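Local coordinates for beta-N-acetylglucosaminidase-like protein Glycoside hydrolase family 20 (Flavobacterium johnsoniae, PDB 6YHH) that probably releases terminal N-acetylglucosamine from chitin-derived oligosaccharides by hydrolysis, as a family 20 beta-N-acetylglucosaminidase (chitobiase) of bacterial chitin metabolism, at residues A[158-163]-A[206-211]. Numbering follows the deposited sequence.
Sequences QPVDVV and LYYTQE
Tyr208 reaches across to the chain just ahead of helix 160-172 and gives its phenol hydrogen to the carbonyl of Gln158, with OH and O 2.6 Å apart. The donor lies in the carbonyl plane on a lone pair, at a C=O...OH angle of 144°, and gives the carbonyl of buried Gln158 a partner. Tyrosine suits the place because its flat ring carries the hydroxyl across while packing against apolar neighbours.

Two valines pack on the tyrosine side chain. Val160 sets CG2 at the ring edge, 4.3 Å from CD1 of Tyr208. One turn on, Val163 crosses the tyrosine obliquely, its CG2 3.7 Å from Tyr208 OH; with CG1 anti to the backbone N (chi1 172°), CG2 is the branch that meets the phenol. These compact valines also pack on Ile216 of helix 210-222, while Trp180 and Phe157 meet the Tyr208 ring. A leucine in place of Tyr208 would probably leave the Gln158 carbonyl without its donor and open a gap beside Val163.

Pro159 and Thr209 are the N-caps of helices 160-172 and 210-222, and the tyrosine ties together the loops leading into these two helices outside the parallel strands of the family 20 catalytic TIM barrel.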
loop_
_atom_site.group_PDB
_atom_site.type_symbol
_atom_site.label_atom_id
_atom_site.label_comp_id
_atom_site.label_asym_id
_atom_site.label_seq_id
_atom_site.Cartn_x
_atom_site.Cartn_y
_atom_site.Cartn_z
ATOM N N GLN A 158 0.784 -7.415 10.979
ATOM C CA GLN A 158 0.319 -7.077 9.638
ATOM C C GLN A 158 -0.944 -6.207 9.765
ATOM O O GLN A 158 -2.026 -6.699 10.147
ATOM C CB GLN A 158 0.018 -8.296 8.832
ATOM C CG GLN A 158 1.144 -9.322 8.800
ATOM C CD GLN A 158 2.372 -8.797 8.076
ATOM O OE1 GLN A 158 2.284 -8.065 7.137
ATOM N NE2 GLN A 158 3.516 -9.185 8.585
ATOM N N PRO A 159 -0.818 -4.933 9.429
ATOM C CA PRO A 159 -1.956 -4.005 9.624
ATOM C C PRO A 159 -3.209 -4.389 8.783
ATOM O O PRO A 159 -3.169 -5.204 7.860
ATOM C CB PRO A 159 -1.397 -2.664 9.151
ATOM C CG PRO A 159 0.017 -2.742 9.507
ATOM C CD PRO A 159 0.362 -4.170 9.010
ATOM N N VAL A 160 -4.312 -3.730 9.168
ATOM C CA VAL A 160 -5.597 -3.953 8.525
ATOM C C VAL A 160 -5.483 -3.946 7.033
ATOM O O VAL A 160 -6.110 -4.807 6.356
ATOM C CB VAL A 160 -6.613 -2.923 9.028
ATOM C CG1 VAL A 160 -7.826 -2.890 8.131
ATOM C CG2 VAL A 160 -6.940 -3.172 10.478
ATOM N N ASP A 161 -4.722 -3.007 6.431
ATOM C CA ASP A 161 -4.652 -2.957 4.966
ATOM C C ASP A 161 -4.077 -4.237 4.337
ATOM O O ASP A 161 -4.474 -4.651 3.241
ATOM C CB ASP A 161 -3.904 -1.719 4.434
ATOM C CG ASP A 161 -2.461 -1.634 4.908
ATOM O OD1 ASP A 161 -2.229 -1.640 6.064
ATOM O OD2 ASP A 161 -1.594 -1.493 4.047
ATOM N N VAL A 162 -3.084 -4.818 5.015
ATOM C CA VAL A 162 -2.486 -6.053 4.513
ATOM C C VAL A 162 -3.506 -7.166 4.538
ATOM O O VAL A 162 -3.648 -7.940 3.561
ATOM C CB VAL A 162 -1.302 -6.495 5.385
ATOM C CG1 VAL A 162 -0.717 -7.807 4.884
ATOM C CG2 VAL A 162 -0.166 -5.422 5.382
ATOM N N VAL A 163 -4.269 -7.260 5.626
ATOM C CA VAL A 163 -5.251 -8.332 5.793
ATOM C C VAL A 163 -6.330 -8.186 4.710
ATOM O O VAL A 163 -6.686 -9.176 4.028
ATOM C CB VAL A 163 -5.871 -8.257 7.205
ATOM C CG1 VAL A 163 -7.032 -9.243 7.327
ATOM C CG2 VAL A 163 -4.814 -8.510 8.269
ATOM N N LEU A 206 0.778 -2.870 19.045
ATOM C CA LEU A 206 0.471 -3.353 17.674
ATOM C C LEU A 206 -0.576 -4.464 17.838
ATOM O O LEU A 206 -0.272 -5.536 18.387
ATOM C CB LEU A 206 1.750 -3.892 17.054
ATOM C CG LEU A 206 2.853 -2.909 16.794
ATOM C CD1 LEU A 206 4.099 -3.610 16.307
ATOM C CD2 LEU A 206 2.400 -1.855 15.816
ATOM N N TYR A 207 -1.830 -4.191 17.426
ATOM C CA TYR A 207 -2.928 -5.095 17.620
ATOM C C TYR A 207 -4.129 -4.659 16.804
ATOM O O TYR A 207 -4.191 -3.517 16.353
ATOM C CB TYR A 207 -3.339 -5.269 19.138
ATOM C CG TYR A 207 -3.827 -3.963 19.766
ATOM C CD1 TYR A 207 -2.898 -3.048 20.292
ATOM C CD2 TYR A 207 -5.141 -3.662 19.841
ATOM C CE1 TYR A 207 -3.309 -1.836 20.818
ATOM C CE2 TYR A 207 -5.565 -2.444 20.388
ATOM C CZ TYR A 207 -4.660 -1.574 20.886
ATOM O OH TYR A 207 -5.091 -0.403 21.459
ATOM N N TYR A 208 -5.029 -5.604 16.613
ATOM C CA TYR A 208 -6.306 -5.318 15.965
ATOM C C TYR A 208 -7.356 -4.992 17.024
ATOM O O TYR A 208 -7.481 -5.709 18.034
ATOM C CB TYR A 208 -6.825 -6.470 15.220
ATOM C CG TYR A 208 -5.804 -7.037 14.222
ATOM C CD1 TYR A 208 -5.550 -6.388 13.032
ATOM C CD2 TYR A 208 -5.149 -8.232 14.482
ATOM C CE1 TYR A 208 -4.587 -6.911 12.150
ATOM C CE2 TYR A 208 -4.246 -8.775 13.577
ATOM C CZ TYR A 208 -4.019 -8.119 12.405
ATOM O OH TYR A 208 -3.089 -8.690 11.519
ATOM N N THR A 209 -8.070 -3.890 16.814
ATOM C CA THR A 209 -9.182 -3.608 17.726
ATOM C C THR A 209 -10.302 -4.598 17.497
ATOM O O THR A 209 -10.418 -5.221 16.468
ATOM C CB THR A 209 -9.725 -2.173 17.603
ATOM O OG1 THR A 209 -10.458 -2.033 16.360
ATOM C CG2 THR A 209 -8.668 -1.164 17.679
ATOM N N GLN A 210 -11.221 -4.687 18.458
ATOM C CA GLN A 210 -12.426 -5.569 18.307
ATOM C C GLN A 210 -13.264 -5.143 17.102
ATOM O O GLN A 210 -13.754 -5.958 16.365
ATOM C CB GLN A 210 -13.258 -5.635 19.610
ATOM C CG GLN A 210 -12.401 -6.145 20.758
ATOM C CD GLN A 210 -13.196 -6.535 21.976
ATOM O OE1 GLN A 210 -14.391 -6.251 22.064
ATOM N NE2 GLN A 210 -12.560 -7.261 22.883
ATOM N N GLU A 211 -13.407 -3.807 16.907
ATOM C CA GLU A 211 -14.207 -3.308 15.835
ATOM C C GLU A 211 -13.478 -3.657 14.497
ATOM O O GLU A 211 -14.160 -4.039 13.547
ATOM C CB GLU A 211 -14.410 -1.816 15.902
ATOM C CG GLU A 211 -15.076 -1.242 14.653
ATOM C CD GLU A 211 -15.011 0.316 14.658
ATOM O OE1 GLU A 211 -14.000 0.849 14.063
ATOM O OE2 GLU A 211 -15.963 0.865 15.267
#